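Long-range contact in pngf-ii (Elizabethkingia meningoseptica, PDB 4R4X), which probably removes N-linked glycans from glycoproteins as a peptide:N-glycosidase related to PNGase F: residues 227-238 against 325-336. Numbering follows the deposited sequence.
Sequences KQGNTIFVELKQ and NTPYRQDITELR
F233 and D331 face each other near one end of an antiparallel ladder in which strand 326-331 is one of the two outermost strands, within this chain, of a four-stranded sheet, in the part matching the N-terminal domain of PNGase F. D331 CA sits over one face of the F233 ring, a CH-pi contact 4.1 Å from the centroid, and the carboxylate is stacked on the ring with planes 23° apart. R329 crosses F233 at about a right angle, its extended chain (CG anti to the backbone N, chi1 -169°) bringing NE to 3.7 Å from F233 CB; NH2 is hydrogen-bonded to S365 of the neighbouring strand 358-367. The sheet face carrying V234, L236, Y328 and Q330 is more buried: L236 CD2 reaches Y328 CD1 at 3.5 Å, while Y328 OH donates to the carbonyl O of F303. Backbone bonds pair V234 with Q330, L236 with Y328 and Q238 with T326, and T326 OG1 donates to Q238 OE1 over 2.8 Å, nearly in line with the amide C=O.

Past D331 the pairing gives way to an Asx turn, illustrating how a turn-held side chain can extend a ladder. I332 N still donates to I232 O, but I232 N gives a nearly straight bond (164°) to T333 OG1. D331 OD1 positions that hydroxyl, accepting from T333 N at 3.0 Å and, on its syn side, from T333 OG1 at 2.7 Å.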
ATOM      1  N   LYS A 227      -2.754   0.498  15.874  1.00 19.47           N
ATOM      2  CA  LYS A 227      -3.570  -0.424  16.668  1.00 21.33           C
ATOM      3  C   LYS A 227      -3.816  -1.744  15.937  1.00 19.59           C
ATOM      4  O   LYS A 227      -3.876  -1.769  14.705  1.00 16.78           O
ATOM      5  CB  LYS A 227      -4.924   0.223  16.970  1.00 24.37           C
ATOM      6  CG  LYS A 227      -4.866   1.525  17.781  1.00 28.14           C
ATOM      7  CD  LYS A 227      -5.175   1.278  19.251  1.00 31.26           C
ATOM      8  CE  LYS A 227      -5.321   2.571  20.047  1.00 33.11           C
ATOM      9  NZ  LYS A 227      -4.092   2.834  20.835  1.00 33.25           N
ATOM     10  N   GLN A 228      -3.969  -2.828  16.698  1.00 19.05           N
ATOM     11  CA  GLN A 228      -4.426  -4.087  16.142  1.00 18.68           C
ATOM     12  C   GLN A 228      -5.700  -3.847  15.339  1.00 16.48           C
ATOM     13  O   GLN A 228      -6.641  -3.228  15.816  1.00 15.66           O
ATOM     14  CB  GLN A 228      -4.665  -5.133  17.261  1.00 21.15           C
ATOM     15  CG  GLN A 228      -5.482  -6.375  16.862  1.00 23.09           C
ATOM     16  CD  GLN A 228      -4.821  -7.278  15.817  1.00 23.88           C
ATOM     17  OE1 GLN A 228      -3.603  -7.410  15.777  1.00 25.06           O
ATOM     18  NE2 GLN A 228      -5.649  -7.895  14.945  1.00 25.21           N
ATOM     19  N   GLY A 229      -5.716  -4.335  14.111  1.00 14.60           N
ATOM     20  CA  GLY A 229      -6.865  -4.190  13.223  1.00 13.39           C
ATOM     21  C   GLY A 229      -6.508  -3.369  11.984  1.00 13.05           C
ATOM     22  O   GLY A 229      -7.067  -3.585  10.897  1.00 11.89           O
ATOM     23  N   ASN A 230      -5.587  -2.432  12.143  1.00 12.62           N
ATOM     24  CA  ASN A 230      -5.179  -1.598  11.006  1.00 13.12           C
ATOM     25  C   ASN A 230      -4.341  -2.426  10.023  1.00 12.58           C
ATOM     26  O   ASN A 230      -3.642  -3.375  10.418  1.00 12.21           O
ATOM     27  CB  ASN A 230      -4.314  -0.446  11.484  1.00 14.10           C
ATOM     28  CG  ASN A 230      -5.072   0.674  12.182  1.00 14.86           C
ATOM     29  OD1 ASN A 230      -4.433   1.634  12.584  1.00 17.50           O
ATOM     30  ND2 ASN A 230      -6.380   0.575  12.342  1.00 14.89           N
ATOM     31  N   THR A 231      -4.378  -2.074   8.747  1.00 12.66           N
ATOM     32  CA  THR A 231      -3.541  -2.760   7.786  1.00 12.74           C
ATOM     33  C   THR A 231      -2.402  -1.852   7.344  1.00 12.78           C
ATOM     34  O   THR A 231      -2.481  -0.600   7.462  1.00 12.31           O
ATOM     35  CB  THR A 231      -4.339  -3.273   6.580  1.00 13.18           C
ATOM     36  OG1 THR A 231      -5.050  -2.197   5.959  1.00 13.47           O
ATOM     37  CG2 THR A 231      -5.311  -4.337   7.004  1.00 13.43           C
ATOM     38  N   ILE A 232      -1.340  -2.492   6.870  1.00 12.16           N
ATOM     39  CA  ILE A 232      -0.103  -1.802   6.509  1.00 12.39           C
ATOM     40  C   ILE A 232       0.439  -2.358   5.199  1.00 11.98           C
ATOM     41  O   ILE A 232       0.540  -3.584   5.021  1.00 11.25           O
ATOM     42  CB  ILE A 232       1.004  -1.986   7.559  1.00 12.58           C
ATOM     43  CG1 ILE A 232       0.504  -1.796   8.989  1.00 13.06           C
ATOM     44  CG2 ILE A 232       2.126  -1.004   7.279  1.00 12.92           C
ATOM     45  CD1 ILE A 232       1.458  -2.341  10.032  1.00 13.50           C
ATOM     46  N   PHE A 233       0.790  -1.453   4.295  1.00 11.61           N
ATOM     47  CA  PHE A 233       1.317  -1.812   3.001  1.00 12.01           C
ATOM     48  C   PHE A 233       2.588  -0.994   2.738  1.00 12.29           C
ATOM     49  O   PHE A 233       2.758   0.119   3.263  1.00 12.88           O
ATOM     50  CB  PHE A 233       0.315  -1.488   1.878  1.00 12.04           C
ATOM     51  CG  PHE A 233      -0.883  -2.388   1.825  1.00 12.26           C
ATOM     52  CD1 PHE A 233      -1.891  -2.269   2.738  1.00 12.40           C
ATOM     53  CD2 PHE A 233      -1.016  -3.330   0.793  1.00 12.88           C
ATOM     54  CE1 PHE A 233      -3.004  -3.097   2.673  1.00 12.57           C
ATOM     55  CE2 PHE A 233      -2.128  -4.168   0.723  1.00 13.07           C
ATOM     56  CZ  PHE A 233      -3.116  -4.052   1.679  1.00 12.38           C
ATOM     57  N   VAL A 234       3.478  -1.564   1.925  1.00 12.27           N
ATOM     58  CA  VAL A 234       4.672  -0.884   1.489  1.00 12.13           C
ATOM     59  C   VAL A 234       4.640  -0.851  -0.015  1.00 12.13           C
ATOM     60  O   VAL A 234       4.349  -1.877  -0.636  1.00 11.77           O
ATOM     61  CB  VAL A 234       5.953  -1.565   2.008  1.00 12.41           C
ATOM     62  CG1 VAL A 234       6.020  -3.044   1.621  1.00 12.61           C
ATOM     63  CG2 VAL A 234       7.182  -0.822   1.520  1.00 12.69           C
ATOM     64  N   GLU A 235       4.917   0.326  -0.585  1.00 12.77           N
ATOM     65  CA  GLU A 235       4.894   0.520  -2.043  1.00 13.69           C
ATOM     66  C   GLU A 235       6.174   1.134  -2.595  1.00 13.18           C
ATOM     67  O   GLU A 235       6.617   2.202  -2.160  1.00 11.93           O
ATOM     68  CB  GLU A 235       3.705   1.370  -2.475  1.00 14.82           C
ATOM     69  CG  GLU A 235       3.522   1.428  -4.004  1.00 16.26           C
ATOM     70  CD  GLU A 235       2.201   2.087  -4.402  1.00 17.63           C
ATOM     71  OE1 GLU A 235       1.521   1.593  -5.316  1.00 18.88           O
ATOM     72  OE2 GLU A 235       1.840   3.118  -3.799  1.00 19.89           O
ATOM     73  N   LEU A 236       6.753   0.450  -3.579  1.00 13.41           N
ATOM     74  CA  LEU A 236       7.982   0.870  -4.221  1.00 13.94           C
ATOM     75  C   LEU A 236       7.729   1.022  -5.715  1.00 14.39           C
ATOM     76  O   LEU A 236       7.005   0.198  -6.320  1.00 14.11           O
ATOM     77  CB  LEU A 236       9.083  -0.174  -3.978  1.00 15.13           C
ATOM     78  CG  LEU A 236      10.448   0.228  -4.577  1.00 16.87           C
ATOM     79  CD1 LEU A 236      11.593  -0.028  -3.623  1.00 18.65           C
ATOM     80  CD2 LEU A 236      10.692  -0.461  -5.891  1.00 18.44           C
ATOM     81  N   LYS A 237       8.312   2.064  -6.303  1.00 13.74           N
ATOM     82  CA  LYS A 237       8.272   2.265  -7.750  1.00 14.23           C
ATOM     83  C   LYS A 237       9.712   2.320  -8.218  1.00 13.76           C
ATOM     84  O   LYS A 237      10.556   2.884  -7.545  1.00 13.74           O
ATOM     85  CB  LYS A 237       7.558   3.575  -8.117  1.00 15.60           C
ATOM     86  CG  LYS A 237       6.170   3.783  -7.560  1.00 18.17           C
ATOM     87  CD  LYS A 237       5.155   2.759  -8.047  1.00 19.08           C
ATOM     88  CE  LYS A 237       3.765   3.056  -7.467  1.00 20.25           C
ATOM     89  NZ  LYS A 237       3.223   4.351  -7.982  1.00 20.98           N
ATOM     90  N   GLN A 238      10.017   1.703  -9.345  1.00 13.25           N
ATOM     91  CA  GLN A 238      11.408   1.539  -9.785  1.00 12.98           C
ATOM     92  C   GLN A 238      11.531   1.737 -11.288  1.00 13.01           C
ATOM     93  O   GLN A 238      10.616   1.425 -12.024  1.00 12.64           O
ATOM     94  CB  GLN A 238      11.900   0.131  -9.418  1.00 12.68           C
ATOM     95  CG  GLN A 238      13.253  -0.294  -9.967  1.00 12.71           C
ATOM     96  CD  GLN A 238      13.208  -0.894 -11.367  1.00 13.70           C
ATOM     97  OE1 GLN A 238      12.197  -1.435 -11.801  1.00 14.08           O
ATOM     98  NE2 GLN A 238      14.319  -0.821 -12.069  1.00 13.89           N
ATOM     99  N   ASN A 325       7.823   2.160 -15.853  1.00 14.73           N
ATOM    100  CA  ASN A 325       8.429   1.843 -14.562  1.00 15.53           C
ATOM    101  C   ASN A 325       7.696   0.647 -13.928  1.00 14.21           C
ATOM    102  O   ASN A 325       6.661   0.207 -14.438  1.00 12.75           O
ATOM    103  CB  ASN A 325       8.406   3.071 -13.641  1.00 17.53           C
ATOM    104  CG  ASN A 325       7.000   3.565 -13.375  1.00 21.19           C
ATOM    105  OD1 ASN A 325       6.204   2.879 -12.761  1.00 22.96           O
ATOM    106  ND2 ASN A 325       6.689   4.759 -13.856  1.00 24.56           N
ATOM    107  N   THR A 326       8.260   0.122 -12.845  1.00 13.00           N
ATOM    108  CA  THR A 326       7.756  -1.071 -12.211  1.00 12.71           C
ATOM    109  C   THR A 326       7.241  -0.722 -10.842  1.00 12.70           C
ATOM    110  O   THR A 326       7.987  -0.156 -10.053  1.00 12.78           O
ATOM    111  CB  THR A 326       8.825  -2.128 -11.969  1.00 12.74           C
ATOM    112  OG1 THR A 326       9.773  -2.110 -13.038  1.00 13.72           O
ATOM    113  CG2 THR A 326       8.168  -3.497 -11.823  1.00 12.41           C
ATOM    114  N   PRO A 327       5.969  -1.050 -10.562  1.00 12.27           N
ATOM    115  CA  PRO A 327       5.432  -0.891  -9.232  1.00 12.32           C
ATOM    116  C   PRO A 327       5.415  -2.215  -8.475  1.00 12.34           C
ATOM    117  O   PRO A 327       5.148  -3.267  -9.071  1.00 11.52           O
ATOM    118  CB  PRO A 327       4.016  -0.449  -9.503  1.00 12.39           C
ATOM    119  CG  PRO A 327       3.643  -1.198 -10.760  1.00 12.37           C
ATOM    120  CD  PRO A 327       4.917  -1.441 -11.516  1.00 12.11           C
ATOM    121  N   TYR A 328       5.700  -2.127  -7.180  1.00 12.16           N
ATOM    122  CA  TYR A 328       5.656  -3.259  -6.273  1.00 12.08           C
ATOM    123  C   TYR A 328       4.963  -2.824  -4.988  1.00 12.36           C
ATOM    124  O   TYR A 328       5.380  -1.853  -4.350  1.00 13.38           O
ATOM    125  CB  TYR A 328       7.055  -3.731  -5.909  1.00 12.50           C
ATOM    126  CG  TYR A 328       8.044  -3.967  -7.037  1.00 12.68           C
ATOM    127  CD1 TYR A 328       8.783  -2.917  -7.564  1.00 12.83           C
ATOM    128  CD2 TYR A 328       8.293  -5.257  -7.523  1.00 12.72           C
ATOM    129  CE1 TYR A 328       9.740  -3.131  -8.545  1.00 13.24           C
ATOM    130  CE2 TYR A 328       9.236  -5.476  -8.522  1.00 13.21           C
ATOM    131  CZ  TYR A 328       9.955  -4.407  -9.023  1.00 13.26           C
ATOM    132  OH  TYR A 328      10.921  -4.591  -9.992  1.00 14.04           O
ATOM    133  N   ARG A 329       3.935  -3.550  -4.581  1.00 11.65           N
ATOM    134  CA  ARG A 329       3.264  -3.224  -3.341  1.00 12.21           C
ATOM    135  C   ARG A 329       2.925  -4.501  -2.594  1.00 12.20           C
ATOM    136  O   ARG A 329       2.276  -5.409  -3.144  1.00 11.18           O
ATOM    137  CB  ARG A 329       2.001  -2.390  -3.595  1.00 12.39           C
ATOM    138  CG  ARG A 329       1.382  -1.780  -2.328  1.00 12.98           C
ATOM    139  CD  ARG A 329       0.161  -0.910  -2.639  1.00 13.61           C
ATOM    140  NE  ARG A 329      -0.265  -0.071  -1.503  1.00 14.57           N
ATOM    141  CZ  ARG A 329      -1.453   0.527  -1.394  1.00 15.63           C
ATOM    142  NH1 ARG A 329      -2.386   0.368  -2.329  1.00 15.42           N
ATOM    143  NH2 ARG A 329      -1.738   1.283  -0.325  1.00 15.86           N
ATOM    144  N   GLN A 330       3.346  -4.543  -1.335  1.00 12.04           N
ATOM    145  CA  GLN A 330       3.125  -5.699  -0.479  1.00 13.34           C
ATOM    146  C   GLN A 330       2.393  -5.327   0.827  1.00 13.08           C
ATOM    147  O   GLN A 330       2.705  -4.317   1.479  1.00 12.88           O
ATOM    148  CB  GLN A 330       4.458  -6.326  -0.112  1.00 14.71           C
ATOM    149  CG  GLN A 330       4.297  -7.588   0.748  1.00 16.52           C
ATOM    150  CD  GLN A 330       5.455  -8.542   0.666  1.00 17.87           C
ATOM    151  OE1 GLN A 330       5.913  -9.123   1.680  1.00 23.74           O
ATOM    152  NE2 GLN A 330       5.937  -8.731  -0.503  1.00 17.79           N
ATOM    153  N   ASP A 331       1.439  -6.162   1.184  1.00 13.19           N
ATOM    154  CA  ASP A 331       0.735  -6.119   2.475  1.00 12.50           C
ATOM    155  C   ASP A 331       1.716  -6.626   3.523  1.00 12.80           C
ATOM    156  O   ASP A 331       2.236  -7.727   3.401  1.00 13.51           O
ATOM    157  CB  ASP A 331      -0.476  -7.016   2.357  1.00 12.79           C
ATOM    158  CG  ASP A 331      -1.353  -7.061   3.617  1.00 12.70           C
ATOM    159  OD1 ASP A 331      -0.937  -6.588   4.706  1.00 12.57           O
ATOM    160  OD2 ASP A 331      -2.466  -7.616   3.484  1.00 12.76           O
ATOM    161  N   ILE A 332       1.999  -5.816   4.531  1.00 11.78           N
ATOM    162  CA  ILE A 332       2.919  -6.209   5.595  1.00 12.06           C
ATOM    163  C   ILE A 332       2.257  -6.117   6.987  1.00 11.68           C
ATOM    164  O   ILE A 332       2.947  -5.918   7.992  1.00 12.40           O
ATOM    165  CB  ILE A 332       4.206  -5.351   5.565  1.00 11.86           C
ATOM    166  CG1 ILE A 332       3.888  -3.863   5.481  1.00 12.05           C
ATOM    167  CG2 ILE A 332       5.094  -5.743   4.395  1.00 11.89           C
ATOM    168  CD1 ILE A 332       5.124  -3.006   5.731  1.00 12.04           C
ATOM    169  N   THR A 333       0.949  -6.327   7.033  1.00 11.70           N
ATOM    170  CA  THR A 333       0.114  -6.165   8.260  1.00 12.29           C
ATOM    171  C   THR A 333       0.635  -6.995   9.427  1.00 12.45           C
ATOM    172  O   THR A 333       0.665  -6.520  10.570  1.00 11.73           O
ATOM    173  CB  THR A 333      -1.372  -6.497   7.936  1.00 12.54           C
ATOM    174  OG1 THR A 333      -1.854  -5.544   6.973  1.00 12.46           O
ATOM    175  CG2 THR A 333      -2.258  -6.470   9.182  1.00 12.84           C
ATOM    176  N   GLU A 334       1.123  -8.201   9.135  1.00 12.70           N
ATOM    177  CA  GLU A 334       1.710  -9.068  10.161  1.00 13.52           C
ATOM    178  C   GLU A 334       3.002  -8.542  10.851  1.00 13.73           C
ATOM    179  O   GLU A 334       3.402  -9.067  11.898  1.00 13.26           O
ATOM    180  CB  GLU A 334       1.940 -10.505   9.596  1.00 13.82           C
ATOM    181  CG  GLU A 334       3.209 -10.724   8.776  1.00 15.04           C
ATOM    182  CD  GLU A 334       3.118 -10.288   7.314  1.00 15.83           C
ATOM    183  OE1 GLU A 334       2.219  -9.501   6.958  1.00 16.97           O
ATOM    184  OE2 GLU A 334       3.963 -10.735   6.511  1.00 17.82           O
ATOM    185  N   LEU A 335       3.663  -7.542  10.273  1.00 13.02           N
ATOM    186  CA  LEU A 335       4.858  -6.964  10.903  1.00 14.15           C
ATOM    187  C   LEU A 335       4.555  -5.747  11.782  1.00 14.21           C
ATOM    188  O   LEU A 335       5.475  -5.096  12.306  1.00 14.10           O
ATOM    189  CB  LEU A 335       5.900  -6.598   9.828  1.00 14.12           C
ATOM    190  CG  LEU A 335       6.369  -7.767   8.957  1.00 14.35           C
ATOM    191  CD1 LEU A 335       7.290  -7.298   7.842  1.00 14.61           C
ATOM    192  CD2 LEU A 335       7.045  -8.814   9.838  1.00 15.15           C
ATOM    193  N   ARG A 336       3.270  -5.459  11.939  1.00 14.67           N
ATOM    194  CA  ARG A 336       2.795  -4.379  12.794  1.00 16.48           C
ATOM    195  C   ARG A 336       3.518  -4.311  14.168  1.00 15.91           C
ATOM    196  O   ARG A 336       3.972  -3.252  14.551  1.00 16.30           O
ATOM    197  CB  ARG A 336       1.272  -4.469  12.974  1.00 17.82           C
ATOM    198  CG  ARG A 336       0.677  -3.300  13.761  1.00 20.36           C
ATOM    199  CD  ARG A 336      -0.763  -3.545  14.196  1.00 21.89           C
ATOM    200  NE  ARG A 336      -0.808  -4.652  15.147  1.00 24.72           N
ATOM    201  CZ  ARG A 336      -0.420  -4.559  16.417  1.00 26.80           C
ATOM    202  NH1 ARG A 336      -0.004  -3.404  16.937  1.00 27.53           N
ATOM    203  NH2 ARG A 336      -0.473  -5.636  17.174  1.00 31.00           N
TER